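Local coordinates for protein PHOX (Pseudomonas fluorescens, PDB 4A9V) that probably hydrolyses phosphate monoesters as an alkaline phosphatase, using a cofactor of oxo-bridged iron and calcium ions held in a beta-propeller, at residues L160-D166 and N239-R245; G145-I151 and G169-T175; A212-Y216 and I369-L373. All blocks are in the same frame, centred on the assembly; numbering follows the deposited sequence.

Contact 1: residues L160-D166 and N239-R245; sequences LMKTSAD and NPNELNR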
loop_
_atom_site.group_PDB
_atom_site.type_symbol
_atom_site.label_atom_id
_atom_site.label_comp_id
_atom_site.label_asym_id
_atom_site.label_seq_id
_atom_site.Cartn_x
_atom_site.Cartn_y
_atom_site.Cartn_z
ATOM N N LEU A 160 -2.290 4.899 26.571
ATOM C CA LEU A 160 -3.168 5.093 25.412
ATOM C C LEU A 160 -3.392 3.810 24.610
ATOM O O LEU A 160 -4.251 3.766 23.730
ATOM C CB LEU A 160 -2.595 6.155 24.477
ATOM C CG LEU A 160 -2.674 7.592 24.986
ATOM C CD1 LEU A 160 -1.928 8.522 24.043
ATOM C CD2 LEU A 160 -4.120 8.028 25.155
ATOM N N MET A 161 -2.599 2.783 24.900
ATOM C CA MET A 161 -2.659 1.519 24.171
ATOM C C MET A 161 -3.346 0.422 24.978
ATOM O O MET A 161 -3.409 -0.719 24.541
ATOM C CB MET A 161 -1.252 1.061 23.779
ATOM C CG MET A 161 -0.493 2.082 22.957
ATOM S SD MET A 161 -1.160 2.322 21.292
ATOM C CE MET A 161 -0.371 0.965 20.443
ATOM N N LYS A 162 -3.838 0.770 26.161
ATOM C CA LYS A 162 -4.532 -0.177 27.025
ATOM C C LYS A 162 -6.041 -0.106 26.810
ATOM O O LYS A 162 -6.609 0.973 26.673
ATOM C CB LYS A 162 -4.204 0.114 28.495
ATOM C CG LYS A 162 -2.735 -0.076 28.848
ATOM C CD LYS A 162 -2.444 0.351 30.276
ATOM C CE LYS A 162 -0.980 0.134 30.620
ATOM N NZ LYS A 162 -0.677 0.507 32.029
ATOM N N THR A 163 -6.688 -1.266 26.823
ATOM C CA THR A 163 -8.136 -1.346 26.709
ATOM C C THR A 163 -8.659 -2.298 27.778
ATOM O O THR A 163 -7.886 -2.999 28.433
ATOM C CB THR A 163 -8.546 -1.905 25.342
ATOM O OG1 THR A 163 -8.025 -3.229 25.219
ATOM C CG2 THR A 163 -8.027 -1.031 24.212
ATOM N N SER A 164 -9.973 -2.420 27.888
ATOM C CA SER A 164 -10.546 -3.343 28.857
ATOM C C SER A 164 -10.135 -4.781 28.569
ATOM O O SER A 164 -9.879 -5.561 29.485
ATOM C CB SER A 164 -12.068 -3.239 28.869
ATOM O OG SER A 164 -12.606 -3.464 27.580
ATOM N N ALA A 165 -10.032 -5.128 27.292
ATOM C CA ALA A 165 -9.649 -6.480 26.909
ATOM C C ALA A 165 -8.142 -6.713 27.040
ATOM O O ALA A 165 -7.694 -7.858 27.138
ATOM C CB ALA A 165 -10.109 -6.775 25.492
ATOM N N ASP A 166 -7.357 -5.648 26.907
ATOM C CA ASP A 166 -5.904 -5.756 27.004
ATOM C C ASP A 166 -5.339 -4.726 27.964
ATOM O O ASP A 166 -4.954 -3.628 27.567
ATOM C CB ASP A 166 -5.229 -5.585 25.648
ATOM C CG ASP A 166 -3.729 -5.747 25.742
ATOM O OD1 ASP A 166 -3.292 -6.527 26.618
ATOM O OD2 ASP A 166 -2.980 -5.014 25.062
ATOM N N ASN A 239 -14.709 1.365 23.696
ATOM C CA ASN A 239 -13.303 0.995 23.582
ATOM C C ASN A 239 -12.505 2.017 22.781
ATOM O O ASN A 239 -11.899 1.688 21.758
ATOM C CB ASN A 239 -13.180 -0.377 22.928
ATOM C CG ASN A 239 -13.725 -1.477 23.804
ATOM O OD1 ASN A 239 -13.186 -1.749 24.875
ATOM N ND2 ASN A 239 -14.845 -2.051 23.403
ATOM N N PRO A 240 -12.503 3.283 23.225
ATOM C CA PRO A 240 -11.868 4.318 22.414
ATOM C C PRO A 240 -10.381 4.096 22.155
ATOM O O PRO A 240 -9.879 4.477 21.101
ATOM C CB PRO A 240 -12.098 5.592 23.232
ATOM C CG PRO A 240 -12.293 5.114 24.629
ATOM C CD PRO A 240 -13.039 3.820 24.486
ATOM N N ASN A 241 -9.665 3.470 23.082
ATOM C CA ASN A 241 -8.234 3.277 22.867
ATOM C C ASN A 241 -7.939 2.203 21.837
ATOM O O ASN A 241 -6.804 2.113 21.360
ATOM C CB ASN A 241 -7.488 2.949 24.155
ATOM C CG ASN A 241 -7.319 4.151 25.062
ATOM O OD1 ASN A 241 -7.631 5.286 24.691
ATOM N ND2 ASN A 241 -6.760 3.914 26.234
ATOM N N GLU A 242 -8.943 1.435 21.422
ATOM C CA GLU A 242 -8.715 0.499 20.324
ATOM C C GLU A 242 -8.287 1.234 19.056
ATOM O O GLU A 242 -7.495 0.704 18.283
ATOM C CB GLU A 242 -9.939 -0.380 20.059
ATOM C CG GLU A 242 -9.691 -1.509 19.062
ATOM C CD GLU A 242 -8.769 -2.604 19.565
ATOM O OE1 GLU A 242 -8.387 -2.580 20.755
ATOM O OE2 GLU A 242 -8.425 -3.503 18.758
ATOM N N LEU A 243 -8.745 2.473 18.872
ATOM C CA LEU A 243 -8.322 3.270 17.716
ATOM C C LEU A 243 -6.802 3.447 17.670
ATOM O O LEU A 243 -6.231 3.660 16.600
ATOM C CB LEU A 243 -9.012 4.638 17.760
ATOM C CG LEU A 243 -9.040 5.401 16.432
ATOM C CD1 LEU A 243 -10.021 4.763 15.463
ATOM C CD2 LEU A 243 -9.370 6.869 16.643
ATOM N N ASN A 244 -6.157 3.439 18.833
ATOM C CA ASN A 244 -4.722 3.683 18.911
ATOM C C ASN A 244 -3.884 2.454 18.595
ATOM O O ASN A 244 -2.680 2.566 18.364
ATOM C CB ASN A 244 -4.346 4.206 20.292
ATOM C CG ASN A 244 -5.001 5.522 20.606
ATOM O OD1 ASN A 244 -5.260 6.322 19.714
ATOM N ND2 ASN A 244 -5.298 5.745 21.879
ATOM N N ARG A 245 -4.521 1.287 18.577
ATOM C CA ARG A 245 -3.830 0.010 18.447
ATOM C C ARG A 245 -3.815 -0.480 16.991
ATOM O O ARG A 245 -3.369 -1.595 16.710
ATOM C CB ARG A 245 -4.461 -1.008 19.394
ATOM C CG ARG A 245 -4.156 -0.685 20.858
ATOM C CD ARG A 245 -5.300 -0.973 21.809
ATOM N NE ARG A 245 -5.737 -2.367 21.775
ATOM C CZ ARG A 245 -5.127 -3.357 22.413
ATOM N NH1 ARG A 245 -4.064 -3.116 23.165
ATOM N NH2 ARG A 245 -5.585 -4.594 22.298
HETATM O O HOH W 1 -9.247 -4.155 22.872
HETATM O O HOH W 2 -11.555 -0.317 26.532
HETATM O O HOH W 3 -14.640 -1.445 26.996
HETATM O O HOH W 4 -11.312 -3.971 24.730
#
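R245, following the 3-10 segment 240-244, reaches into the loop 160-166 and meets M161, T163 and D166; the contact joins two connecting loops of the beta-propeller, one between strands 148-152 and 171-173, the other leading into strand 249-252. Charge comes first. R245 NH1 donates to D166 OD2 at 2.9 Å on the lone pair turned away from the other carboxylate oxygen, while the NE of R245 is paired with OE1 of E242, which it meets from above the carboxylate plane. Bends at chi2 and chi3 (143° and 58°) fold the R245 chain so that its guanidinium lies between the two acids, an arrangement that probably fixes its rotation. E242 OE2 has further partners in R233 and H246.

Side-chain N-H groups grip the three successive carbonyls of 160-162. R245 NH1 also reaches M161 O at 2.8 Å, almost in line with the C=O bond. N241 ND2 gives a nearly straight bond to K162 O (3.0 Å), and N244 ND2 another to L160 O (2.9 Å), each acceptor lying close to the plane of its amide.

Apolar contact is modest. T163 CG2 packs against R245 CD at 3.6 Å, and M161, its chain curled at chi2 and chi3, brings SD back to N244 CB at 3.8 Å.

Waters bridge the remaining polar groups. Three donate to N239 OD1 and link it to S164 and A165, and N239 ND2 is held by the carbonyl of P232, while water 1 bridges T163 OG1 and E242. In an ST motif, the same T163 OG1 accepts from D166 N at 3.0 Å.

Contact 2: residues G145-I151 and G169-T175; sequences GNSPLRI and GKKVLGT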
loop_
_atom_site.group_PDB
_atom_site.type_symbol
_atom_site.label_atom_id
_atom_site.label_comp_id
_atom_site.label_asym_id
_atom_site.label_seq_id
_atom_site.Cartn_x
_atom_site.Cartn_y
_atom_site.Cartn_z
ATOM N N GLY A 145 -8.125 -10.079 10.667
ATOM C CA GLY A 145 -8.512 -8.975 11.529
ATOM C C GLY A 145 -8.813 -9.339 12.970
ATOM O O GLY A 145 -8.949 -8.441 13.803
ATOM N N ASN A 146 -8.844 -10.636 13.279
ATOM C CA ASN A 146 -8.970 -11.101 14.663
ATOM C C ASN A 146 -7.752 -11.890 15.170
ATOM O O ASN A 146 -7.785 -12.403 16.284
ATOM C CB ASN A 146 -10.248 -11.937 14.846
ATOM C CG ASN A 146 -11.484 -11.078 15.048
ATOM O OD1 ASN A 146 -11.511 -10.212 15.924
ATOM N ND2 ASN A 146 -12.533 -11.356 14.277
ATOM N N SER A 147 -6.659 -11.934 14.407
ATOM C CA SER A 147 -5.502 -12.732 14.816
ATOM C C SER A 147 -4.792 -12.107 16.017
ATOM O O SER A 147 -4.646 -10.893 16.085
ATOM C CB SER A 147 -4.514 -12.866 13.666
ATOM O OG SER A 147 -5.062 -13.591 12.573
ATOM N N PRO A 148 -4.202 -12.940 16.884
ATOM C CA PRO A 148 -3.479 -12.377 18.019
ATOM C C PRO A 148 -2.098 -11.852 17.629
ATOM O O PRO A 148 -1.251 -12.618 17.181
ATOM C CB PRO A 148 -3.376 -13.556 18.990
ATOM C CG PRO A 148 -3.467 -14.772 18.133
ATOM C CD PRO A 148 -4.372 -14.397 16.994
ATOM N N LEU A 149 -1.884 -10.552 17.819
ATOM C CA LEU A 149 -0.628 -9.891 17.474
ATOM C C LEU A 149 -0.013 -9.238 18.708
ATOM O O LEU A 149 -0.676 -9.035 19.720
ATOM C CB LEU A 149 -0.858 -8.810 16.404
ATOM C CG LEU A 149 -0.779 -9.212 14.936
ATOM C CD1 LEU A 149 -1.649 -10.390 14.549
ATOM C CD2 LEU A 149 -1.078 -8.033 14.028
ATOM N N ARG A 150 1.263 -8.895 18.581
ATOM C CA ARG A 150 2.014 -8.232 19.641
ATOM C C ARG A 150 2.248 -6.779 19.255
ATOM O O ARG A 150 2.381 -6.459 18.074
ATOM C CB ARG A 150 3.371 -8.929 19.838
ATOM C CG ARG A 150 4.381 -8.122 20.644
ATOM C CD ARG A 150 5.655 -8.916 20.907
ATOM N NE ARG A 150 6.751 -8.072 21.378
ATOM C CZ ARG A 150 7.903 -7.912 20.732
ATOM N NH1 ARG A 150 8.114 -8.538 19.582
ATOM N NH2 ARG A 150 8.902 -7.252 21.308
ATOM N N ILE A 151 2.388 -5.919 20.256
ATOM C CA ILE A 151 2.798 -4.530 20.052
ATOM C C ILE A 151 4.182 -4.324 20.654
ATOM O O ILE A 151 4.422 -4.746 21.786
ATOM C CB ILE A 151 1.833 -3.544 20.740
ATOM C CG1 ILE A 151 0.384 -3.832 20.351
ATOM C CG2 ILE A 151 2.201 -2.114 20.390
ATOM C CD1 ILE A 151 -0.620 -3.010 21.132
ATOM N N GLY A 169 -1.495 -3.341 27.313
ATOM C CA GLY A 169 -1.114 -2.537 26.152
ATOM C C GLY A 169 -0.041 -3.137 25.256
ATOM O O GLY A 169 0.618 -2.407 24.517
ATOM N N LYS A 170 0.028 -4.466 25.197
ATOM C CA LYS A 170 1.028 -5.149 24.374
ATOM C C LYS A 170 0.475 -6.271 23.510
ATOM O O LYS A 170 1.229 -6.890 22.758
ATOM C CB LYS A 170 2.167 -5.675 25.237
ATOM C CG LYS A 170 2.934 -4.560 25.926
ATOM C CD LYS A 170 4.188 -5.054 26.619
ATOM C CE LYS A 170 4.914 -3.898 27.289
ATOM N NZ LYS A 170 6.231 -4.305 27.848
ATOM N N LYS A 171 -0.834 -6.487 23.571
ATOM C CA LYS A 171 -1.467 -7.552 22.807
ATOM C C LYS A 171 -2.700 -7.018 22.105
ATOM O O LYS A 171 -3.651 -6.608 22.752
ATOM C CB LYS A 171 -1.859 -8.704 23.730
ATOM C CG LYS A 171 -0.668 -9.437 24.320
ATOM C CD LYS A 171 -1.115 -10.623 25.156
ATOM C CE LYS A 171 0.069 -11.403 25.698
ATOM N NZ LYS A 171 -0.381 -12.641 26.392
ATOM N N VAL A 172 -2.749 -7.192 20.795
ATOM C CA VAL A 172 -3.815 -6.607 20.005
ATOM C C VAL A 172 -4.406 -7.668 19.086
ATOM O O VAL A 172 -3.693 -8.530 18.582
ATOM C CB VAL A 172 -3.306 -5.379 19.208
ATOM C CG1 VAL A 172 -2.086 -5.723 18.373
ATOM C CG2 VAL A 172 -4.411 -4.769 18.348
ATOM N N LEU A 173 -5.717 -7.609 18.893
ATOM C CA LEU A 173 -6.383 -8.456 17.917
ATOM C C LEU A 173 -6.361 -7.790 16.552
ATOM O O LEU A 173 -6.944 -6.723 16.338
ATOM C CB LEU A 173 -7.818 -8.751 18.331
ATOM C CG LEU A 173 -7.982 -9.542 19.627
ATOM C CD1 LEU A 173 -9.451 -9.828 19.868
ATOM C CD2 LEU A 173 -7.171 -10.828 19.601
ATOM N N GLY A 174 -5.711 -8.462 15.618
ATOM C CA GLY A 174 -5.887 -8.164 14.212
ATOM C C GLY A 174 -4.921 -7.167 13.624
ATOM O O GLY A 174 -4.411 -6.264 14.301
ATOM N N THR A 175 -4.695 -7.354 12.331
ATOM C CA THR A 175 -4.297 -6.306 11.424
ATOM C C THR A 175 -5.296 -6.333 10.273
ATOM O O THR A 175 -5.772 -7.408 9.889
ATOM C CB THR A 175 -2.841 -6.533 10.949
ATOM O OG1 THR A 175 -2.407 -5.443 10.142
ATOM C CG2 THR A 175 -2.684 -7.822 10.165
#
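L149 and V172 face each other as the hydrogen-bonded pair of an antiparallel beta ladder, in which strand 171-173 forms the outer edge of a mixed propeller sheet and strand 148-152 is its neighbour. On the buried face L149 CB lies 3.9 Å from V172 CG1. V172 puts that methyl between its backbone N and carbonyl carbon (chi1 54°), where it also meets I151 CG1 at 3.7 Å, the two side chains crossing at about a right angle. I151 CD1 packs 3.7 Å from G169 O. At the other end L149 CD2 slants across T175 CB at 3.9 Å, and L149 and T175 both rest on I143 of strand 130-144 and V250 of strand 249-252.

The opposite face carries P148, R150, K171 and L173 and is much more exposed; here L173 CD2 lies 3.7 Å from N146 O. Backbone bonds hold the ladder: L149 and V172 exchange two, I151 N meets K170 O, and G174 N donates to S147 O at 2.7 Å. Beyond the strands the chains close in at two glycines. G145 CA and G174 CA come within 3.8 Å of each other, and G174 CA approaches G145 O at 3.1 Å in a CA-H...O contact.

Contact 3: residues A212-Y216 and I369-L373; sequences AQKRY and IHARL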
loop_
_atom_site.group_PDB
_atom_site.type_symbol
_atom_site.label_atom_id
_atom_site.label_comp_id
_atom_site.label_asym_id
_atom_site.label_seq_id
_atom_site.Cartn_x
_atom_site.Cartn_y
_atom_site.Cartn_z
ATOM N N ALA A 212 -7.094 14.580 18.614
ATOM C CA ALA A 212 -6.271 13.568 17.959
ATOM C C ALA A 212 -7.147 12.563 17.211
ATOM O O ALA A 212 -6.794 12.106 16.118
ATOM C CB ALA A 212 -5.385 12.853 18.971
ATOM N N GLN A 213 -8.292 12.229 17.791
ATOM C CA GLN A 213 -9.244 11.365 17.121
ATOM C C GLN A 213 -9.803 12.014 15.858
ATOM O O GLN A 213 -9.854 11.392 14.799
ATOM C CB GLN A 213 -10.362 10.980 18.086
ATOM C CG GLN A 213 -9.876 10.099 19.224
ATOM C CD GLN A 213 -10.875 9.961 20.351
ATOM O OE1 GLN A 213 -11.733 10.822 20.556
ATOM N NE2 GLN A 213 -10.708 8.920 21.148
ATOM N N LYS A 214 -10.082 13.309 15.928
ATOM C CA LYS A 214 -10.576 14.037 14.769
ATOM C C LYS A 214 -9.533 14.125 13.657
ATOM O O LYS A 214 -9.864 13.974 12.486
ATOM C CB LYS A 214 -11.045 15.433 15.179
ATOM C CG LYS A 214 -12.355 15.406 15.939
ATOM C CD LYS A 214 -12.849 16.794 16.279
ATOM C CE LYS A 214 -14.218 16.718 16.921
ATOM N NZ LYS A 214 -14.681 18.055 17.352
ATOM N N ARG A 215 -8.268 14.323 14.019
ATOM C CA ARG A 215 -7.219 14.449 13.012
ATOM C C ARG A 215 -7.050 13.146 12.227
ATOM O O ARG A 215 -6.640 13.165 11.064
ATOM C CB ARG A 215 -5.896 14.877 13.663
ATOM C CG ARG A 215 -4.691 14.866 12.734
ATOM C CD ARG A 215 -4.824 15.825 11.553
ATOM N NE ARG A 215 -3.632 15.819 10.701
ATOM C CZ ARG A 215 -2.512 16.483 10.974
ATOM N NH1 ARG A 215 -2.460 17.291 12.024
ATOM N NH2 ARG A 215 -1.466 16.382 10.171
ATOM N N TYR A 216 -7.336 12.016 12.865
ATOM C CA TYR A 216 -7.235 10.731 12.198
ATOM C C TYR A 216 -8.529 10.325 11.496
ATOM O O TYR A 216 -8.533 9.371 10.723
ATOM C CB TYR A 216 -6.752 9.661 13.180
ATOM C CG TYR A 216 -5.256 9.724 13.436
ATOM C CD1 TYR A 216 -4.691 10.757 14.173
ATOM C CD2 TYR A 216 -4.404 8.792 12.871
ATOM C CE1 TYR A 216 -3.319 10.837 14.355
ATOM C CE2 TYR A 216 -3.032 8.863 13.048
ATOM C CZ TYR A 216 -2.494 9.888 13.795
ATOM O OH TYR A 216 -1.136 10.014 13.975
ATOM N N ILE A 369 2.124 7.688 18.562
ATOM C CA ILE A 369 0.698 7.404 18.437
ATOM C C ILE A 369 0.005 8.542 17.680
ATOM O O ILE A 369 -0.921 8.311 16.902
ATOM C CB ILE A 369 0.071 7.180 19.830
ATOM C CG1 ILE A 369 0.690 5.953 20.511
ATOM C CG2 ILE A 369 -1.439 7.024 19.728
ATOM C CD1 ILE A 369 0.423 5.879 22.001
ATOM N N HIS A 370 0.472 9.765 17.917
ATOM C CA HIS A 370 -0.077 10.963 17.292
ATOM C C HIS A 370 0.925 11.602 16.367
ATOM O O HIS A 370 1.041 12.828 16.291
ATOM C CB HIS A 370 -0.533 11.939 18.368
ATOM C CG HIS A 370 -1.654 11.403 19.206
ATOM N ND1 HIS A 370 -1.882 11.804 20.470
ATOM C CD2 HIS A 370 -2.655 10.488 18.897
ATOM C CE1 HIS A 370 -2.965 11.165 20.951
ATOM N NE2 HIS A 370 -3.430 10.353 19.990
ATOM N N ALA A 371 1.556 10.782 15.534
ATOM C CA ALA A 371 2.599 11.257 14.636
ATOM C C ALA A 371 2.108 12.374 13.714
ATOM O O ALA A 371 2.865 13.290 13.410
ATOM C CB ALA A 371 3.159 10.105 13.833
ATOM N N ARG A 372 0.859 12.303 13.252
ATOM C CA ARG A 372 0.337 13.353 12.382
ATOM C C ARG A 372 0.421 14.708 13.079
ATOM O O ARG A 372 0.734 15.721 12.451
ATOM C CB ARG A 372 -1.118 13.068 12.009
ATOM C CG ARG A 372 -1.306 11.991 10.955
ATOM C CD ARG A 372 -2.765 11.878 10.546
ATOM N NE ARG A 372 -2.920 11.046 9.370
ATOM C CZ ARG A 372 -4.061 10.874 8.722
ATOM N NH1 ARG A 372 -5.194 11.389 9.187
ATOM N NH2 ARG A 372 -4.055 10.214 7.579
ATOM N N LEU A 373 0.004 14.750 14.340
ATOM C CA LEU A 373 -0.011 15.991 15.099
ATOM C C LEU A 373 1.404 16.495 15.333
ATOM O O LEU A 373 1.657 17.689 15.274
ATOM C CB LEU A 373 -0.726 15.796 16.436
ATOM C CG LEU A 373 -2.235 15.604 16.312
ATOM C CD1 LEU A 373 -2.838 15.380 17.690
ATOM C CD2 LEU A 373 -2.885 16.809 15.652
#
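Two short helices of the propeller's connecting segments meet here, 211-216 against the start of 371-377, and Y216 and R372 form the centre of the join. The aliphatic part of R372 lies over one face of the Y216 ring in a CH-pi contact, CD 3.9 Å from the ring centroid and only 12° off its normal. Extended from CG to NE, the R372 chain carries its guanidinium past the ring, leaving the two planes 26° apart; R372 CZ is 5.0 Å from the Y216 ring centroid, so any cation-pi attraction is at most weak. Beyond the ring R372 NH1 donates to R215 O at 3.0 Å, within the guanidinium plane but with a bent N-H...O angle of 135°. The phenol oxygen is used too: R372 N points almost straight at Y216 OH (3.1 Å), so a backbone N-H in the first turn of helix 371-377 is satisfied by a side chain of the other helix. Y216 OH also bonds to the carbonyl of R269.

R215 packs against R372 from another direction. R372 CB lies over one face of its guanidinium, off centre, and the R215 and L373 side chains run antiparallel alongside each other, with L373 CD2 3.7 Å from R215 NH1. A turn earlier A212 CB sits over the H370 ring, 3.5 Å from its centroid, in a second CH-pi contact, and is also touched by L373 CD1.

The nearby like charges are probably balanced by acids: R215 pairs with E296, R372 with D291 and E293. E296 opens strand 296-303, on which F297 packs against R215 and Y299 against R372, so the helix pair is set against this strand of the propeller.

How the contacts relate
Contacts 1 and 2 adjoin, with centres 11 Å apart, and share polar groups: R245 NH2 reaches K171 O at 2.8 Å, while D166 OD2 lies 3.0 Å from K171 N, so the ion pair of contact 1 is continued onto the edge strand of contact 2. Contact 3 meets contact 1 through I369, whose CD1 lies 3.9 Å from L160 CB and 4.0 Å from M161 SD. Contacts 2 and 3 do not touch, their nearest atoms being about 8 Å apart, and contact 1 adjoins both. Contact 1 is remote from the metal cofactor; the R372 side chain in contact 3 is about 10 Å from the mu-oxo-diiron group, and that of T175 in contact 2 about 12 Å.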